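Local coordinates for protein dimethyl-sulfide monooxygenase (Hyphomicrobium sulfonivorans, PDB 6AK1) that catalyses the NADH-dependent oxidation of dimethyl sulfide to methanethiol and formaldehyde as the FMN-using large subunit of a two-component monooxygenase, at residues Q219-G231 with A237-T249. Numbering follows the deposited sequence.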
# COMPACT_ATOMS: atom_id res chain seq x y z
N GLN A 219 -15.00 10.30 -2.85
CA GLN A 219 -13.71 10.74 -3.35
C GLN A 219 -13.60 10.67 -4.87
O GLN A 219 -12.66 11.25 -5.43
CB GLN A 219 -12.57 9.90 -2.76
CG GLN A 219 -12.27 10.16 -1.30
CD GLN A 219 -11.24 9.19 -0.76
OE1 GLN A 219 -10.22 9.59 -0.19
NE2 GLN A 219 -11.50 7.89 -0.94
N ARG A 220 -14.48 9.94 -5.52
CA ARG A 220 -14.47 9.70 -6.94
C ARG A 220 -13.33 8.76 -7.28
O ARG A 220 -13.54 7.62 -7.49
CB ARG A 220 -14.49 10.98 -7.75
CG ARG A 220 -15.88 11.33 -8.20
CD ARG A 220 -15.82 12.32 -9.31
NE ARG A 220 -17.08 12.94 -9.59
CZ ARG A 220 -17.85 12.63 -10.60
NH1 ARG A 220 -18.94 13.28 -10.78
NH2 ARG A 220 -17.52 11.66 -11.38
N THR A 221 -12.12 9.27 -7.33
CA THR A 221 -10.93 8.46 -7.47
C THR A 221 -10.37 8.14 -6.09
O THR A 221 -10.08 9.06 -5.33
CB THR A 221 -9.88 9.18 -8.31
OG1 THR A 221 -10.38 9.39 -9.64
CG2 THR A 221 -8.59 8.37 -8.37
N PRO A 222 -10.25 6.87 -5.71
CA PRO A 222 -9.62 6.56 -4.42
C PRO A 222 -8.21 7.13 -4.36
O PRO A 222 -7.58 7.38 -5.39
CB PRO A 222 -9.60 5.03 -4.40
CG PRO A 222 -9.71 4.63 -5.85
CD PRO A 222 -10.56 5.67 -6.49
N VAL A 223 -7.74 7.38 -3.14
CA VAL A 223 -6.36 7.82 -2.97
C VAL A 223 -5.45 6.81 -3.64
O VAL A 223 -5.60 5.60 -3.47
CB VAL A 223 -6.02 7.97 -1.47
CG1 VAL A 223 -4.56 8.35 -1.30
CG2 VAL A 223 -6.91 9.02 -0.82
N ILE A 224 -4.51 7.31 -4.45
CA ILE A 224 -3.62 6.43 -5.19
C ILE A 224 -2.35 6.21 -4.38
O ILE A 224 -1.60 7.15 -4.10
CB ILE A 224 -3.29 7.01 -6.58
CG1 ILE A 224 -4.59 7.39 -7.31
CG2 ILE A 224 -2.50 6.00 -7.37
CD1 ILE A 224 -5.51 6.19 -7.63
N PHE A 225 -2.12 4.96 -3.98
CA PHE A 225 -0.86 4.54 -3.38
C PHE A 225 -0.05 3.76 -4.40
O PHE A 225 -0.60 3.02 -5.21
CB PHE A 225 -1.07 3.66 -2.14
CG PHE A 225 -1.62 4.39 -0.94
CD1 PHE A 225 -1.71 5.77 -0.91
CD2 PHE A 225 -2.05 3.68 0.18
CE1 PHE A 225 -2.22 6.42 0.21
CE2 PHE A 225 -2.56 4.33 1.31
CZ PHE A 225 -2.64 5.69 1.32
N GLN A 226 1.27 3.95 -4.37
CA GLN A 226 2.17 3.23 -5.27
C GLN A 226 3.51 3.00 -4.59
O GLN A 226 3.94 3.80 -3.77
CB GLN A 226 2.43 3.98 -6.57
CG GLN A 226 1.24 4.06 -7.47
CD GLN A 226 1.52 4.88 -8.69
OE1 GLN A 226 1.33 6.09 -8.69
NE2 GLN A 226 1.98 4.22 -9.74
N ALA A 227 4.16 1.92 -4.98
CA ALA A 227 5.50 1.65 -4.51
C ALA A 227 6.49 2.50 -5.28
O ALA A 227 6.33 2.73 -6.49
CB ALA A 227 5.84 0.17 -4.68
N GLY A 228 7.50 3.01 -4.57
CA GLY A 228 8.60 3.67 -5.24
C GLY A 228 9.26 2.76 -6.25
O GLY A 228 9.29 1.53 -6.10
N ALA A 229 9.78 3.36 -7.31
CA ALA A 229 10.36 2.59 -8.40
C ALA A 229 11.45 3.41 -9.05
O ALA A 229 11.55 4.63 -8.86
CB ALA A 229 9.30 2.18 -9.43
N SER A 230 12.28 2.73 -9.82
CA SER A 230 13.40 3.35 -10.50
C SER A 230 13.20 3.24 -12.00
O SER A 230 12.37 2.47 -12.49
CB SER A 230 14.74 2.71 -10.09
OG SER A 230 14.74 1.33 -10.38
N GLY A 231 13.98 4.05 -12.72
CA GLY A 231 13.92 4.04 -14.18
C GLY A 231 12.56 4.47 -14.71
O GLY A 231 12.00 5.48 -14.27
N ALA A 237 5.15 6.24 -11.21
CA ALA A 237 4.83 6.49 -9.81
C ALA A 237 4.67 7.97 -9.53
O ALA A 237 3.71 8.39 -8.88
CB ALA A 237 5.91 5.88 -8.90
N ALA A 238 5.63 8.79 -9.99
CA ALA A 238 5.59 10.22 -9.71
C ALA A 238 4.39 10.91 -10.36
O ALA A 238 3.89 11.92 -9.83
CB ALA A 238 6.89 10.88 -10.16
N SER A 239 3.94 10.42 -11.52
CA SER A 239 2.77 11.03 -12.14
C SER A 239 1.49 10.76 -11.34
O SER A 239 0.65 11.64 -11.19
CB SER A 239 2.61 10.54 -13.58
OG SER A 239 3.82 10.71 -14.29
N ASN A 240 1.33 9.55 -10.81
CA ASN A 240 0.02 9.15 -10.28
C ASN A 240 -0.08 9.13 -8.76
O ASN A 240 -1.17 9.37 -8.23
CB ASN A 240 -0.36 7.76 -10.81
CG ASN A 240 -0.57 7.76 -12.30
OD1 ASN A 240 -1.61 8.21 -12.79
ND2 ASN A 240 0.41 7.26 -13.03
N ALA A 241 1.01 8.84 -8.05
CA ALA A 241 0.93 8.55 -6.63
C ALA A 241 0.52 9.78 -5.83
O ALA A 241 1.06 10.87 -6.02
CB ALA A 241 2.28 8.03 -6.11
N GLU A 242 -0.45 9.60 -4.94
CA GLU A 242 -0.67 10.56 -3.87
C GLU A 242 0.02 10.14 -2.58
O GLU A 242 0.41 11.01 -1.79
CB GLU A 242 -2.16 10.77 -3.63
CG GLU A 242 -2.91 11.19 -4.90
CD GLU A 242 -4.42 11.26 -4.71
OE1 GLU A 242 -4.93 12.36 -4.38
OE2 GLU A 242 -5.09 10.21 -4.89
N GLY A 243 0.18 8.84 -2.35
CA GLY A 243 1.06 8.32 -1.31
C GLY A 243 2.05 7.38 -1.97
O GLY A 243 1.65 6.55 -2.80
N MET A 244 3.34 7.51 -1.66
CA MET A 244 4.35 6.64 -2.26
C MET A 244 5.04 5.86 -1.16
O MET A 244 5.51 6.45 -0.17
CB MET A 244 5.36 7.44 -3.08
CG MET A 244 6.05 6.57 -4.12
SD MET A 244 7.19 7.48 -5.17
CE MET A 244 6.03 8.56 -6.03
N PHE A 245 5.10 4.54 -1.33
CA PHE A 245 5.60 3.62 -0.32
C PHE A 245 7.01 3.19 -0.75
O PHE A 245 7.18 2.54 -1.78
CB PHE A 245 4.63 2.43 -0.20
CG PHE A 245 5.03 1.40 0.81
CD1 PHE A 245 5.88 1.69 1.87
CD2 PHE A 245 4.54 0.10 0.69
CE1 PHE A 245 6.23 0.71 2.81
CE2 PHE A 245 4.89 -0.88 1.62
CZ PHE A 245 5.74 -0.57 2.68
N ILE A 246 8.02 3.59 0.04
CA ILE A 246 9.40 3.39 -0.35
C ILE A 246 10.09 2.45 0.63
O ILE A 246 9.69 2.27 1.78
CB ILE A 246 10.19 4.71 -0.44
CG1 ILE A 246 10.27 5.40 0.92
CG2 ILE A 246 9.60 5.62 -1.50
CD1 ILE A 246 11.30 6.51 0.97
N LEU A 247 11.17 1.85 0.14
CA LEU A 247 12.04 0.99 0.93
C LEU A 247 13.40 1.68 1.01
O LEU A 247 14.10 1.80 -0.01
CB LEU A 247 12.15 -0.39 0.30
CG LEU A 247 13.03 -1.40 1.02
CD1 LEU A 247 12.56 -1.54 2.45
CD2 LEU A 247 12.99 -2.74 0.29
N THR A 248 13.77 2.18 2.19
CA THR A 248 15.07 2.82 2.36
C THR A 248 15.74 2.31 3.64
O THR A 248 15.08 2.12 4.66
CB THR A 248 14.96 4.35 2.39
OG1 THR A 248 16.23 4.92 2.74
CG2 THR A 248 13.89 4.81 3.37
N THR A 249 17.06 2.11 3.56
CA THR A 249 17.79 1.43 4.62
C THR A 249 18.64 2.36 5.46
O THR A 249 19.23 1.91 6.45
CB THR A 249 18.67 0.30 4.04
OG1 THR A 249 19.54 0.82 3.02
CG2 THR A 249 17.80 -0.79 3.44
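Strands 223-227 and 243-246 run parallel at 22°, pairing Phe225 with Gly243, Gln226 with Met244 and Ala227 with Phe245. Gln226 N donates to Gly243 O, Phe245 N donates to Gln226 O at 2.8 Å, and Gly228 N, just past its strand, donates to Phe245 O from above the carbonyl plane. At the other end Ile224 O accepts twice, from Gly243 N at 3.0 Å and from Glu242 N at 2.8 Å. Glu242 returns to the same residue through its side chain, extended beyond CG: Ile224 N donates to Glu242 OE2 (3.0 Å) from its anti side, somewhat out of the carboxylate plane, while OE1 forms a salt bridge with Arg432. With helix 232-240 the strands make a right-handed beta-alpha-beta unit of the luciferase-like TIM barrel, and the loop after the first strand carries Ser230, which probably binds FMN, as in related enzymes. On the helix-facing side of the sheet, Gln226 lays its extended side chain over the last helical turn, CD 3.8 Å from Ala237 CA and 4.0 Å from Asn240 CB. Cutting Gln226 back to an alanine would probably open a gap between strand and helix, leaving Ala237 and Asn240 without this packing. Met244, on the same face, puts CG 3.5 Å from Gln226 O. On the opposite face the Phe225 ring meets Gly243 obliquely, CD1 3.8 Å from Gly243 CA.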